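Local coordinates for RagB/SusD domain protein (Flavobacterium johnsoniae, PDB 5J90), which binds chitin as a SusD-like protein and probably helps pass the polysaccharide on for uptake across the outer membrane of this bacterium, at residues A[153-156]-A[157-161]; A[125-128]-A[129-132]; A[280-283]-A[284-288]; A[363-367]-A[368-372]. All coordinates share one frame; numbering follows the deposited sequence. Where two conformers were deposited one is given.

Contact 1. Residues A[153-156]-A[157-161]; sequences SQEE and VYTQM
A capping box opens helix 154-177, with S153 as the N-cap residue and its carbonyl O taking the N-H of V157 in the first turn. The box closes in both directions: E156 N donates to S153 OG at 3.1 Å, and S153 N donates to E156 OE1 at 2.9 Å, meeting that oxygen from well above the carboxylate plane. E156 can fold back this way because its CG sits beside its own backbone N (chi1 -73°).

On the buried side, Q154 and Y158 leave the helix side by side and point the same way. Q154 CG lies 3.9 Å from Y158 CD1, while the Q154 amide is turned 77° from the phenol plane. Q154 O accepts Y158 N at 2.9 Å and also lies at the ring edge; M161 CE covers the centre of one ring face. The polar ends bind outside the helix: the Q154 amide reaches W501 and T131, and Y158 OH reaches D132.

A neighbouring, more exposed flank carries two waters. E155 and T159 run alongside each other, and one water joins E155 O to T159 OG1. A second water links E155 OE2 to T159 OG1 at 2.7 Å from each, while K218 forms a salt bridge with the same carboxylate. Q160 NE2, whose firmer partner is D152, bends back to give E156 O a weak bond of 3.3 Å.

Contact 2. Residues A[125-128]-A[129-132]; sequences EGMH and RMTD
H128 and R129 meet through a CH-pi contact: R129 CG stands over one face of the imidazole, 4.1 Å from the ring centroid and 20° off its normal. H128 places its CG between its own N and carbonyl carbon (chi1 84°), which swings the ring back along the helix, under the arginine chain. At the ring edge comes D132 OD2, 3.6 Å from H128 CD2, the carboxylate turned nearly perpendicular to the imidazole.

Among hydrogen bonds, the backbone gives T131 N to M127 O at 3.1 Å and D132 N to H128 O at 2.9 Å. Water 3 bridges R129 NE and G126 O, 2.8 Å from each, and sits in the guanidinium plane; the far end of that group binds Q53. H128 is held at both nitrogens, ND1 by V124 O and NE2 by R209, while D132 OD2 pairs with R213 and its OD1 takes Y158 OH. With an alanine in place of H128, R129 CG would probably lose the surface it rests on, V124 O the imidazole N-H and R209 its acceptor at NE2.

Apolar packing is supplied by M127 and M130, which lie side by side with CE of M127 4.0 Å from CB of M130, both against Y94. Helix 113-134 lies near the middle of the alpha-helical fold of the SusD family (TPR clan), packed by helices 83-108, 154-177 and 196-213.

Contact 3. Residues A[280-283]-A[284-288]; sequences DPRI and ASYFD
R282 and Y286 lie alongside each other, four residues apart and pointing the same way. R282 CB rests over one face of the phenol, 4.2 Å from the ring centroid and 16° off its normal, toward the rim. Further out R282 CD comes 3.9 Å from Y286 OH, and the guanidinium plane is tilted 39° from the ring. That hydroxyl is bound to I426 O, and F429 stacks on the tyrosine.

The arginine end is set by D280, gripped side-on through the syn lone pairs of both carboxylate oxygens: R282 NE, with its partner in the guanidinium plane, gives OD1 a nearly straight bond of 3.0 Å, and R282 NH2 makes a 2.8 Å salt bridge to OD2. D280 OD1 takes a second proton on its anti side from R282 N, 2.9 Å away, so the carboxylate fixes the backbone and the side chain of the same residue. This is an Asx turn laid over a type I beta turn from D280 to I283, which leads into the short helix 283-286.

I283 and F287 cross at about a right angle, I283 CG1 touching F287 CD2 at 4.0 Å, and F287 N closes the last turn on I283 O at 3.0 Å. Water 4 donates to P281 O and bonds S285 OG at 2.8 Å, spanning the turn.

Contact 4. Residues A[363-367]-A[368-372]; sequences ASFDQ and RGVSG
The F365 ring meets S371 at its edge: S371 O lies near the ring plane, 3.7 Å from F365 CE2. V370 CG2 approaches the same ring obliquely, 3.6 Å from F365 CD2, the two side chains crossing at about a right angle, and the backbone of G372 follows at CE2. The other flat group is the R368 guanidinium, with Q367 OE1 over one face, though that glutamine, whose NE2 bonds N331, was modelled in two conformers and the placement is less certain. R368 CG, set beside its own backbone N (chi1 -50°), lies against S364 O, and the bend at chi2 carries NE to water 5. That water accepts from S364 OG at 2.7 Å, donates to Q367 OE1, and takes a weak bond from NE; S364 OG is also bonded by R282 NH1.

Between these groups the helix ends in a Schellman motif. V370 N reaches back to F365 O at 3.1 Å, and G369 N to D366 O at 3.1 Å, coming from above the carbonyl plane. G369 has positive phi (73°), the turn that takes the chain off the helix. Water 6 donates to D366 OD1 and, at 2.8 Å, to V370 O; OD2 of D366 pairs with K362. Cutting F365 back to an alanine would probably open a gap behind the turn, with V370 CG2 losing its packing partner.

Helix 353-368 hands over to helix 373-378, whose Y376 meets the F365 ring obliquely; P281 and R282 press on the phenylalanine, and R368 NH2 reaches the carbonyls of A427 and F429 at the end of helix 413-428.

Overall arrangement
The four contacts form two touching pairs. Contacts 1 and 2 have centres 11 Å apart, on consecutive helices 113-134 and 154-177, and M161 SD packs on H128 CB at 3.7 Å beside the bond from Y158 OH to D132 OD1 (2.6 Å). Contacts 3 and 4, also 11 Å apart, join through R282 NH1 and S364 OG at 2.8 Å and through P281 CG on F365 CE2 at 3.5 Å. Contacts 1 and 3 lie about 38 Å apart between centres, on opposite sides of the chain's centre. A 1,2-ethanediol about 4 Å from the S153 side chain probably comes from the crystallisation liquor.

Contact 1. Residues A[153-156]-A[157-161]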
loop_
_atom_site.group_PDB
_atom_site.type_symbol
_atom_site.label_atom_id
_atom_site.label_comp_id
_atom_site.label_asym_id
_atom_site.label_seq_id
_atom_site.Cartn_x
_atom_site.Cartn_y
_atom_site.Cartn_z
ATOM N N SER A 153 -8.792 -9.673 -6.909
ATOM C CA SER A 153 -8.106 -8.666 -6.107
ATOM C C SER A 153 -9.138 -7.697 -5.531
ATOM O O SER A 153 -10.233 -7.543 -6.072
ATOM C CB SER A 153 -7.086 -7.891 -6.939
ATOM O OG SER A 153 -7.755 -7.024 -7.842
ATOM N N GLN A 154 -8.794 -7.044 -4.431
ATOM C CA GLN A 154 -9.716 -6.056 -3.888
ATOM C C GLN A 154 -10.007 -4.924 -4.876
ATOM O O GLN A 154 -11.136 -4.439 -4.953
ATOM C CB GLN A 154 -9.208 -5.499 -2.570
ATOM C CG GLN A 154 -10.203 -4.536 -1.925
ATOM C CD GLN A 154 -9.713 -4.049 -0.584
ATOM O OE1 GLN A 154 -8.763 -3.268 -0.513
ATOM N NE2 GLN A 154 -10.339 -4.523 0.499
ATOM N N GLU A 155 -8.990 -4.512 -5.630
ATOM C CA GLU A 155 -9.177 -3.495 -6.662
ATOM C C GLU A 155 -10.262 -3.902 -7.663
ATOM O O GLU A 155 -11.121 -3.098 -8.034
ATOM C CB GLU A 155 -7.841 -3.232 -7.364
ATOM C CG GLU A 155 -7.857 -2.073 -8.381
ATOM C CD GLU A 155 -8.082 -2.508 -9.823
ATOM O OE1 GLU A 155 -7.933 -3.709 -10.141
ATOM O OE2 GLU A 155 -8.408 -1.629 -10.657
ATOM N N GLU A 156 -10.210 -5.153 -8.104
ATOM C CA GLU A 156 -11.214 -5.708 -9.008
ATOM C C GLU A 156 -12.594 -5.774 -8.365
ATOM O O GLU A 156 -13.602 -5.468 -9.016
ATOM C CB GLU A 156 -10.802 -7.117 -9.459
ATOM C CG GLU A 156 -9.650 -7.117 -10.457
ATOM C CD GLU A 156 -8.942 -8.465 -10.553
ATOM O OE1 GLU A 156 -9.266 -9.428 -9.808
ATOM O OE2 GLU A 156 -8.026 -8.563 -11.398
ATOM N N VAL A 157 -12.647 -6.181 -7.099
ATOM C CA VAL A 157 -13.937 -6.271 -6.408
ATOM C C VAL A 157 -14.608 -4.900 -6.323
ATOM O O VAL A 157 -15.803 -4.766 -6.604
ATOM C CB VAL A 157 -13.810 -6.921 -5.014
ATOM C CG1 VAL A 157 -15.163 -6.921 -4.306
ATOM C CG2 VAL A 157 -13.279 -8.353 -5.143
ATOM N N TYR A 158 -13.844 -3.878 -5.955
ATOM C CA TYR A 158 -14.404 -2.526 -5.873
ATOM C C TYR A 158 -14.955 -2.051 -7.223
ATOM O O TYR A 158 -16.061 -1.509 -7.288
ATOM C CB TYR A 158 -13.395 -1.533 -5.264
ATOM C CG TYR A 158 -13.622 -1.356 -3.773
ATOM C CD1 TYR A 158 -13.254 -2.351 -2.870
ATOM C CD2 TYR A 158 -14.267 -0.225 -3.269
ATOM C CE1 TYR A 158 -13.495 -2.212 -1.510
ATOM C CE2 TYR A 158 -14.513 -0.074 -1.912
ATOM C CZ TYR A 158 -14.141 -1.074 -1.037
ATOM O OH TYR A 158 -14.410 -0.902 0.308
ATOM N N THR A 159 -14.218 -2.273 -8.306
ATOM C CA THR A 159 -14.723 -1.918 -9.632
ATOM C C THR A 159 -16.035 -2.637 -9.934
ATOM O O THR A 159 -16.997 -2.025 -10.414
ATOM C CB THR A 159 -13.664 -2.222 -10.703
ATOM O OG1 THR A 159 -12.589 -1.293 -10.547
ATOM C CG2 THR A 159 -14.223 -2.087 -12.115
ATOM N N GLN A 160 -16.088 -3.931 -9.632
ATOM C CA GLN A 160 -17.323 -4.684 -9.851
ATOM C C GLN A 160 -18.501 -4.174 -9.013
ATOM O O GLN A 160 -19.625 -4.074 -9.511
ATOM C CB GLN A 160 -17.095 -6.168 -9.591
ATOM C CG GLN A 160 -16.162 -6.846 -10.555
ATOM C CD GLN A 160 -15.880 -8.270 -10.143
ATOM O OE1 GLN A 160 -16.718 -9.155 -10.349
ATOM N NE2 GLN A 160 -14.709 -8.501 -9.530
ATOM N N MET A 161 -18.250 -3.845 -7.746
ATOM C CA MET A 161 -19.308 -3.340 -6.878
ATOM C C MET A 161 -19.868 -2.016 -7.393
ATOM O O MET A 161 -21.085 -1.817 -7.399
ATOM C CB MET A 161 -18.829 -3.229 -5.427
ATOM C CG MET A 161 -18.542 -4.587 -4.783
ATOM S SD MET A 161 -18.185 -4.505 -3.022
ATOM C CE MET A 161 -16.759 -3.413 -2.932
HETATM O O HOH W 1 -11.347 -0.233 -8.246
HETATM O O HOH W 2 -10.623 -2.073 -12.152
#

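Contact 2. Residues A[125-128]-A[129-132]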
loop_
_atom_site.group_PDB
_atom_site.type_symbol
_atom_site.label_atom_id
_atom_site.label_comp_id
_atom_site.label_asym_id
_atom_site.label_seq_id
_atom_site.Cartn_x
_atom_site.Cartn_y
_atom_site.Cartn_z
ATOM N N GLU A 125 -23.957 -4.473 -0.180
ATOM C CA GLU A 125 -24.010 -4.156 1.246
ATOM C C GLU A 125 -23.352 -5.241 2.093
ATOM O O GLU A 125 -22.586 -4.943 3.011
ATOM C CB GLU A 125 -25.456 -3.921 1.696
ATOM C CG GLU A 125 -25.659 -3.923 3.214
ATOM C CD GLU A 125 -24.826 -2.892 3.980
ATOM O OE1 GLU A 125 -24.266 -1.943 3.371
ATOM O OE2 GLU A 125 -24.734 -3.048 5.223
ATOM N N GLY A 126 -23.623 -6.508 1.789
ATOM C CA GLY A 126 -23.005 -7.575 2.556
ATOM C C GLY A 126 -21.557 -7.836 2.177
ATOM O O GLY A 126 -20.697 -8.055 3.048
ATOM N N MET A 127 -21.261 -7.824 0.883
ATOM C CA MET A 127 -19.935 -8.251 0.439
ATOM C C MET A 127 -18.829 -7.194 0.522
ATOM O O MET A 127 -17.652 -7.557 0.611
ATOM C CB MET A 127 -19.995 -8.911 -0.947
ATOM C CG MET A 127 -20.933 -10.136 -0.999
ATOM S SD MET A 127 -20.563 -11.431 0.216
ATOM C CE MET A 127 -18.975 -12.011 -0.379
ATOM N N HIS A 128 -19.174 -5.901 0.527
ATOM C CA HIS A 128 -18.114 -4.909 0.748
ATOM C C HIS A 128 -17.488 -5.110 2.128
ATOM O O HIS A 128 -16.282 -4.928 2.311
ATOM C CB HIS A 128 -18.575 -3.449 0.525
ATOM C CG HIS A 128 -19.251 -2.822 1.714
ATOM N ND1 HIS A 128 -20.587 -3.012 2.001
ATOM C CD2 HIS A 128 -18.768 -2.019 2.695
ATOM C CE1 HIS A 128 -20.900 -2.344 3.101
ATOM N NE2 HIS A 128 -19.815 -1.731 3.540
ATOM N N ARG A 129 -18.297 -5.533 3.099
ATOM C CA ARG A 129 -17.784 -5.852 4.430
ATOM C C ARG A 129 -16.768 -6.991 4.357
ATOM O O ARG A 129 -15.711 -6.952 5.000
ATOM C CB ARG A 129 -18.942 -6.216 5.366
ATOM C CG ARG A 129 -19.819 -5.017 5.729
ATOM C CD ARG A 129 -21.236 -5.430 6.183
ATOM N NE ARG A 129 -21.242 -6.515 7.175
ATOM C CZ ARG A 129 -21.104 -6.353 8.489
ATOM N NH1 ARG A 129 -20.933 -5.147 9.019
ATOM N NH2 ARG A 129 -21.132 -7.407 9.298
ATOM N N MET A 130 -17.083 -8.004 3.555
ATOM C CA MET A 130 -16.193 -9.145 3.374
ATOM C C MET A 130 -14.835 -8.733 2.811
ATOM O O MET A 130 -13.796 -9.084 3.374
ATOM C CB MET A 130 -16.857 -10.181 2.467
ATOM C CG MET A 130 -16.143 -11.537 2.448
ATOM S SD MET A 130 -16.385 -12.522 3.961
ATOM C CE MET A 130 -18.133 -12.916 3.824
ATOM N N THR A 131 -14.827 -7.980 1.715
ATOM C CA THR A 131 -13.537 -7.569 1.173
ATOM C C THR A 131 -12.817 -6.567 2.078
ATOM O O THR A 131 -11.588 -6.593 2.187
ATOM C CB THR A 131 -13.620 -7.062 -0.284
ATOM O OG1 THR A 131 -12.315 -6.657 -0.721
ATOM C CG2 THR A 131 -14.539 -5.858 -0.404
ATOM N N ASP A 132 -13.570 -5.727 2.776
ATOM C CA ASP A 132 -12.940 -4.808 3.715
ATOM C C ASP A 132 -12.265 -5.532 4.873
ATOM O O ASP A 132 -11.370 -4.982 5.513
ATOM C CB ASP A 132 -13.952 -3.794 4.233
ATOM C CG ASP A 132 -14.335 -2.771 3.191
ATOM O OD1 ASP A 132 -13.699 -2.703 2.115
ATOM O OD2 ASP A 132 -15.287 -2.016 3.469
HETATM O O HOH W 3 -21.258 -8.904 5.665
#

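Contact 3. Residues A[280-283]-A[284-288]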
loop_
_atom_site.group_PDB
_atom_site.type_symbol
_atom_site.label_atom_id
_atom_site.label_comp_id
_atom_site.label_asym_id
_atom_site.label_seq_id
_atom_site.Cartn_x
_atom_site.Cartn_y
_atom_site.Cartn_z
ATOM N N ASP A 280 -21.678 13.870 26.128
ATOM C CA ASP A 280 -22.558 13.610 25.007
ATOM C C ASP A 280 -23.849 12.955 25.492
ATOM O O ASP A 280 -23.805 11.884 26.090
ATOM C CB ASP A 280 -21.805 12.683 24.045
ATOM C CG ASP A 280 -22.440 12.608 22.681
ATOM O OD1 ASP A 280 -23.670 12.455 22.594
ATOM O OD2 ASP A 280 -21.691 12.703 21.675
ATOM N N PRO A 281 -25.006 13.584 25.221
ATOM C CA PRO A 281 -26.270 13.025 25.723
ATOM C C PRO A 281 -26.652 11.696 25.072
ATOM O O PRO A 281 -27.541 11.011 25.579
ATOM C CB PRO A 281 -27.300 14.107 25.379
ATOM C CG PRO A 281 -26.702 14.850 24.235
ATOM C CD PRO A 281 -25.215 14.841 24.482
ATOM N N ARG A 282 -25.996 11.324 23.975
ATOM C CA ARG A 282 -26.267 10.028 23.355
ATOM C C ARG A 282 -25.764 8.869 24.210
ATOM O O ARG A 282 -26.143 7.721 23.987
ATOM C CB ARG A 282 -25.659 9.965 21.944
ATOM C CG ARG A 282 -26.387 10.864 20.955
ATOM C CD ARG A 282 -25.625 10.994 19.628
ATOM N NE ARG A 282 -24.411 11.792 19.785
ATOM C CZ ARG A 282 -23.667 12.224 18.768
ATOM N NH1 ARG A 282 -24.018 11.933 17.520
ATOM N NH2 ARG A 282 -22.586 12.950 19.005
ATOM N N ILE A 283 -24.937 9.174 25.207
ATOM C CA ILE A 283 -24.335 8.140 26.036
ATOM C C ILE A 283 -25.398 7.307 26.756
ATOM O O ILE A 283 -25.204 6.117 26.986
ATOM C CB ILE A 283 -23.342 8.750 27.052
ATOM C CG1 ILE A 283 -22.324 7.716 27.529
ATOM C CG2 ILE A 283 -24.082 9.380 28.229
ATOM C CD1 ILE A 283 -21.203 8.331 28.347
ATOM N N ALA A 284 -26.528 7.935 27.073
ATOM C CA ALA A 284 -27.548 7.299 27.904
ATOM C C ALA A 284 -28.282 6.172 27.185
ATOM O O ALA A 284 -28.682 5.196 27.812
ATOM C CB ALA A 284 -28.533 8.336 28.420
ATOM N N SER A 285 -28.466 6.297 25.876
ATOM C CA SER A 285 -29.101 5.216 25.135
ATOM C C SER A 285 -28.067 4.239 24.574
ATOM O O SER A 285 -28.391 3.084 24.319
ATOM C CB SER A 285 -30.013 5.740 24.029
ATOM O OG SER A 285 -29.290 6.464 23.046
ATOM N N TYR A 286 -26.829 4.695 24.406
ATOM C CA TYR A 286 -25.772 3.817 23.902
ATOM C C TYR A 286 -25.362 2.780 24.942
ATOM O O TYR A 286 -25.056 1.632 24.598
ATOM C CB TYR A 286 -24.523 4.615 23.496
ATOM C CG TYR A 286 -24.595 5.341 22.167
ATOM C CD1 TYR A 286 -25.803 5.528 21.503
ATOM C CD2 TYR A 286 -23.439 5.838 21.582
ATOM C CE1 TYR A 286 -25.856 6.193 20.281
ATOM C CE2 TYR A 286 -23.484 6.510 20.372
ATOM C CZ TYR A 286 -24.685 6.676 19.723
ATOM O OH TYR A 286 -24.738 7.334 18.516
ATOM N N PHE A 287 -25.348 3.198 26.213
ATOM C CA PHE A 287 -24.824 2.383 27.306
ATOM C C PHE A 287 -25.716 2.446 28.538
ATOM O O PHE A 287 -26.491 3.381 28.698
ATOM C CB PHE A 287 -23.413 2.845 27.662
ATOM C CG PHE A 287 -22.480 2.847 26.484
ATOM C CD1 PHE A 287 -22.058 1.652 25.940
ATOM C CD2 PHE A 287 -22.057 4.033 25.911
ATOM C CE1 PHE A 287 -21.215 1.626 24.838
ATOM C CE2 PHE A 287 -21.213 4.026 24.803
ATOM C CZ PHE A 287 -20.792 2.819 24.267
ATOM N N ASP A 288 -25.608 1.430 29.386
ATOM C CA ASP A 288 -26.283 1.431 30.682
ATOM C C ASP A 288 -25.295 1.863 31.754
ATOM O O ASP A 288 -24.093 1.623 31.648
ATOM C CB ASP A 288 -26.801 0.031 31.032
ATOM C CG ASP A 288 -27.930 -0.432 30.131
ATOM O OD1 ASP A 288 -28.686 0.413 29.608
ATOM O OD2 ASP A 288 -28.071 -1.661 29.956
HETATM O O HOH W 4 -29.181 8.795 24.642
#

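Contact 4. Residues A[363-367]-A[368-372]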
loop_
_atom_site.group_PDB
_atom_site.type_symbol
_atom_site.label_atom_id
_atom_site.label_comp_id
_atom_site.label_asym_id
_atom_site.label_seq_id
_atom_site.Cartn_x
_atom_site.Cartn_y
_atom_site.Cartn_z
ATOM N N ALA A 363 -28.628 15.379 12.720
ATOM C CA ALA A 363 -29.326 14.175 12.277
ATOM C C ALA A 363 -29.185 13.049 13.300
ATOM O O ALA A 363 -30.167 12.362 13.620
ATOM C CB ALA A 363 -28.807 13.721 10.915
ATOM N N SER A 364 -27.974 12.853 13.812
ATOM C CA SER A 364 -27.733 11.813 14.800
ATOM C C SER A 364 -28.456 12.092 16.127
ATOM O O SER A 364 -29.058 11.183 16.703
ATOM C CB SER A 364 -26.227 11.627 15.026
ATOM O OG SER A 364 -25.988 10.623 15.996
ATOM N N PHE A 365 -28.383 13.331 16.612
ATOM C CA PHE A 365 -29.105 13.706 17.832
ATOM C C PHE A 365 -30.597 13.432 17.660
ATOM O O PHE A 365 -31.234 12.859 18.557
ATOM C CB PHE A 365 -28.880 15.182 18.180
ATOM C CG PHE A 365 -27.716 15.436 19.108
ATOM C CD1 PHE A 365 -26.428 15.016 18.787
ATOM C CD2 PHE A 365 -27.904 16.140 20.291
ATOM C CE1 PHE A 365 -25.362 15.272 19.639
ATOM C CE2 PHE A 365 -26.845 16.397 21.144
ATOM C CZ PHE A 365 -25.568 15.968 20.817
ATOM N N ASP A 366 -31.160 13.829 16.520
ATOM C CA ASP A 366 -32.572 13.582 16.251
ATOM C C ASP A 366 -32.870 12.086 16.208
ATOM O O ASP A 366 -33.884 11.627 16.748
ATOM C CB ASP A 366 -33.000 14.238 14.938
ATOM C CG ASP A 366 -33.027 15.753 15.018
ATOM O OD1 ASP A 366 -33.007 16.308 16.139
ATOM O OD2 ASP A 366 -33.083 16.387 13.945
ATOM N N GLN A 367 -31.980 11.323 15.576
ATOM C CA GLN A 367 -32.172 9.889 15.451
ATOM C C GLN A 367 -32.236 9.219 16.822
ATOM O O GLN A 367 -33.016 8.274 17.027
ATOM C CB GLN A 367 -31.054 9.270 14.612
ATOM C CG GLN A 367 -31.334 7.834 14.250
ATOM C CD GLN A 367 -30.314 7.244 13.305
ATOM O OE1 GLN A 367 -29.125 7.581 13.348
ATOM N NE2 GLN A 367 -30.771 6.346 12.449
ATOM N N ARG A 368 -31.433 9.716 17.757
ATOM C CA ARG A 368 -31.358 9.126 19.092
ATOM C C ARG A 368 -32.345 9.757 20.078
ATOM O O ARG A 368 -32.425 9.335 21.225
ATOM C CB ARG A 368 -29.930 9.221 19.640
ATOM C CG ARG A 368 -28.854 8.719 18.684
ATOM C CD ARG A 368 -29.077 7.280 18.258
ATOM N NE ARG A 368 -27.924 6.804 17.496
ATOM C CZ ARG A 368 -27.664 5.531 17.246
ATOM N NH1 ARG A 368 -28.472 4.577 17.695
ATOM N NH2 ARG A 368 -26.583 5.210 16.553
ATOM N N GLY A 369 -33.081 10.770 19.631
ATOM C CA GLY A 369 -34.111 11.384 20.462
ATOM C C GLY A 369 -33.585 12.255 21.586
ATOM O O GLY A 369 -34.238 12.388 22.628
ATOM N N VAL A 370 -32.414 12.855 21.395
ATOM C CA VAL A 370 -31.834 13.717 22.418
ATOM C C VAL A 370 -31.811 15.173 21.976
ATOM O O VAL A 370 -31.703 15.481 20.786
ATOM C CB VAL A 370 -30.417 13.269 22.844
ATOM C CG1 VAL A 370 -30.479 11.924 23.559
ATOM C CG2 VAL A 370 -29.487 13.210 21.645
ATOM N N SER A 371 -31.941 16.067 22.950
ATOM C CA SER A 371 -31.919 17.495 22.684
ATOM C C SER A 371 -30.527 18.045 22.964
ATOM O O SER A 371 -29.646 17.320 23.431
ATOM C CB SER A 371 -32.955 18.204 23.559
ATOM O OG SER A 371 -32.697 17.952 24.925
ATOM N N GLY A 372 -30.337 19.327 22.663
ATOM C CA GLY A 372 -29.108 20.018 23.005
ATOM C C GLY A 372 -28.066 20.069 21.905
ATOM O O GLY A 372 -26.919 20.405 22.172
HETATM O O HOH W 5 -26.770 8.207 15.043
HETATM O O HOH W 6 -33.589 15.745 18.702
#